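Local coordinates for hemolysin-related protein (Vibrio cholerae serotype O1, PDB 5V6F) that binds mannose-containing glycans through a beta-prism lectin domain, the second such domain of the biofilm protein RbmC, at residues N23-R28 / D34-T39. Numbering follows the deposited sequence.
Sequences NLMYLR and DAIGTT. With MAN (alpha-D-mannopyranose), chain B.
Arg28 and Ala35 are an antiparallel hydrogen-bonded pair on adjacent strands, and the bend of the arginine chain at chi3 (-85°) brings its guanidinium across to the neighbouring strand. Ala35 CB lies beneath one face of that group, offset toward its rim and 3.6 Å from Arg28 NH2, while NH1 is hydrogen-bonded to the carbonyls of Gly46 and Gly53. On the same side of the sheet Tyr26 pairs with Gly37, and its ring lies against the backbone of Thr38 and Thr39, just past the end of strand 34-37: Tyr26 CD1 comes within 3.5 Å of Thr39 C, and Thr38 O lies in the ring plane at its edge. Leu27 and Ile36 occupy the other side, pointing the same way with Leu27 CD2 3.8 Å from Ile36 CG1. Met25, fully extended with CG anti to the backbone N (chi1 -180°), carries CE to 3.7 Å from Ile36 CG2; Ile122, Val124, Ile85 and Phe87 of the other two sheets close over this apolar layer. Reciprocal backbone hydrogen bonds join Tyr26 and Gly37, N of each to O of the other. At the far end Arg28 O accepts from both Ala35 N and Asp34 N, tilted to the same side of its carbonyl plane, a classic beta bulge where Asp34 meets the mannose. There the carboxylate takes two sugar hydroxyls, OD1 from mannose O6 (2.7 Å) and OD2 from mannose O4 (2.5 Å), while backbone amides of Phe31, Ala32, Gly53 and Gly54 bind the same sugar. The whole is a beta hairpin of one beta-prism sheet, ending in the lectin's glycan pocket.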
loop_
_atom_site.group_PDB
_atom_site.type_symbol
_atom_site.label_atom_id
_atom_site.label_comp_id
_atom_site.label_asym_id
_atom_site.label_seq_id
_atom_site.Cartn_x
_atom_site.Cartn_y
_atom_site.Cartn_z
ATOM N N ASN A 23 15.083 -3.353 2.601
ATOM C CA ASN A 23 14.321 -2.999 1.398
ATOM C C ASN A 23 12.979 -3.731 1.336
ATOM O O ASN A 23 12.602 -4.280 0.297
ATOM C CB ASN A 23 15.135 -3.290 0.133
ATOM C CG ASN A 23 16.288 -2.334 -0.062
ATOM O OD1 ASN A 23 16.141 -1.124 0.091
ATOM N ND2 ASN A 23 17.445 -2.875 -0.421
ATOM N N LEU A 24 12.243 -3.723 2.447
ATOM C CA LEU A 24 10.994 -4.471 2.553
ATOM C C LEU A 24 9.810 -3.546 2.802
ATOM O O LEU A 24 9.912 -2.569 3.554
ATOM C CB LEU A 24 11.063 -5.505 3.678
ATOM C CG LEU A 24 12.111 -6.607 3.517
ATOM C CD1 LEU A 24 12.160 -7.480 4.764
ATOM C CD2 LEU A 24 11.836 -7.451 2.287
ATOM N N MET A 25 8.683 -3.881 2.173
ATOM C CA MET A 25 7.393 -3.252 2.423
ATOM C C MET A 25 6.447 -4.322 2.951
ATOM O O MET A 25 6.248 -5.354 2.296
ATOM C CB MET A 25 6.841 -2.621 1.143
ATOM C CG MET A 25 5.505 -1.936 1.287
ATOM S SD MET A 25 4.943 -1.387 -0.332
ATOM C CE MET A 25 3.420 -0.551 0.103
ATOM N N TYR A 26 5.882 -4.087 4.134
ATOM C CA TYR A 26 4.962 -5.017 4.773
ATOM C C TYR A 26 3.541 -4.475 4.694
ATOM O O TYR A 26 3.318 -3.268 4.834
ATOM C CB TYR A 26 5.340 -5.253 6.240
ATOM C CG TYR A 26 6.506 -6.192 6.448
ATOM C CD1 TYR A 26 7.810 -5.715 6.494
ATOM C CD2 TYR A 26 6.301 -7.557 6.615
ATOM C CE1 TYR A 26 8.880 -6.577 6.690
ATOM C CE2 TYR A 26 7.366 -8.423 6.807
ATOM C CZ TYR A 26 8.650 -7.928 6.844
ATOM O OH TYR A 26 9.714 -8.784 7.043
ATOM N N LEU A 27 2.583 -5.374 4.478
ATOM C CA LEU A 27 1.182 -5.000 4.375
ATOM C C LEU A 27 0.318 -6.001 5.122
ATOM O O LEU A 27 0.585 -7.207 5.097
ATOM C CB LEU A 27 0.716 -4.941 2.917
ATOM C CG LEU A 27 1.436 -3.965 1.988
ATOM C CD1 LEU A 27 2.614 -4.638 1.290
ATOM C CD2 LEU A 27 0.451 -3.389 0.982
ATOM N N ARG A 28 -0.712 -5.487 5.793
ATOM C CA ARG A 28 -1.864 -6.279 6.197
ATOM C C ARG A 28 -2.999 -5.983 5.230
ATOM O O ARG A 28 -3.249 -4.818 4.901
ATOM C CB ARG A 28 -2.290 -5.965 7.633
ATOM C CG ARG A 28 -1.477 -6.698 8.688
ATOM C CD ARG A 28 -2.114 -6.603 10.077
ATOM N NE ARG A 28 -1.745 -5.377 10.789
ATOM C CZ ARG A 28 -2.516 -4.297 10.924
ATOM N NH1 ARG A 28 -3.733 -4.243 10.391
ATOM N NH2 ARG A 28 -2.064 -3.252 11.603
ATOM N N ASP A 34 -5.259 -2.828 4.759
ATOM C CA ASP A 34 -5.466 -2.440 6.150
ATOM C C ASP A 34 -4.315 -1.617 6.716
ATOM O O ASP A 34 -4.550 -0.682 7.490
ATOM C CB ASP A 34 -5.666 -3.683 7.024
ATOM C CG ASP A 34 -6.924 -4.451 6.669
ATOM O OD1 ASP A 34 -6.881 -5.265 5.722
ATOM O OD2 ASP A 34 -7.958 -4.240 7.342
ATOM N N ALA A 35 -3.074 -1.940 6.349
ATOM C CA ALA A 35 -1.921 -1.262 6.924
ATOM C C ALA A 35 -0.692 -1.490 6.054
ATOM O O ALA A 35 -0.568 -2.524 5.392
ATOM C CB ALA A 35 -1.646 -1.747 8.350
ATOM N N ILE A 36 0.222 -0.516 6.087
ATOM C CA ILE A 36 1.478 -0.556 5.343
ATOM C C ILE A 36 2.617 -0.139 6.259
ATOM O O ILE A 36 2.498 0.842 7.002
ATOM C CB ILE A 36 1.438 0.369 4.110
ATOM C CG1 ILE A 36 0.495 -0.198 3.051
ATOM C CG2 ILE A 36 2.845 0.578 3.530
ATOM C CD1 ILE A 36 0.245 0.732 1.877
ATOM N N GLY A 37 3.737 -0.855 6.170
ATOM C CA GLY A 37 4.942 -0.473 6.881
ATOM C C GLY A 37 6.211 -0.912 6.178
ATOM O O GLY A 37 6.166 -1.416 5.052
ATOM N N THR A 38 7.354 -0.714 6.837
ATOM C CA THR A 38 8.638 -1.172 6.325
ATOM C C THR A 38 9.313 -2.192 7.233
ATOM O O THR A 38 10.367 -2.725 6.863
ATOM C CB THR A 38 9.580 0.021 6.105
ATOM O OG1 THR A 38 9.775 0.723 7.339
ATOM C CG2 THR A 38 8.993 0.975 5.067
ATOM N N THR A 39 8.742 -2.475 8.401
ATOM C CA THR A 39 9.143 -3.582 9.252
ATOM C C THR A 39 7.882 -4.294 9.710
ATOM O O THR A 39 6.767 -3.802 9.525
ATOM C CB THR A 39 9.940 -3.120 10.480
ATOM O OG1 THR A 39 9.063 -2.434 11.384
ATOM C CG2 THR A 39 11.073 -2.198 10.075
HETATM C C1 MAN B . -11.989 -8.374 5.512
HETATM C C2 MAN B . -11.168 -8.954 6.652
HETATM C C3 MAN B . -10.824 -7.843 7.630
HETATM C C4 MAN B . -10.188 -6.630 6.900
HETATM C C5 MAN B . -11.064 -6.188 5.698
HETATM C C6 MAN B . -10.418 -5.103 4.825
HETATM O O2 MAN B . -9.927 -9.469 6.185
HETATM O O3 MAN B . -9.963 -8.314 8.664
HETATM O O4 MAN B . -10.074 -5.542 7.798
HETATM O O5 MAN B . -11.329 -7.325 4.861
HETATM O O6 MAN B . -9.152 -5.579 4.371
HETATM O O HOH W 1 12.527 -2.081 5.013
#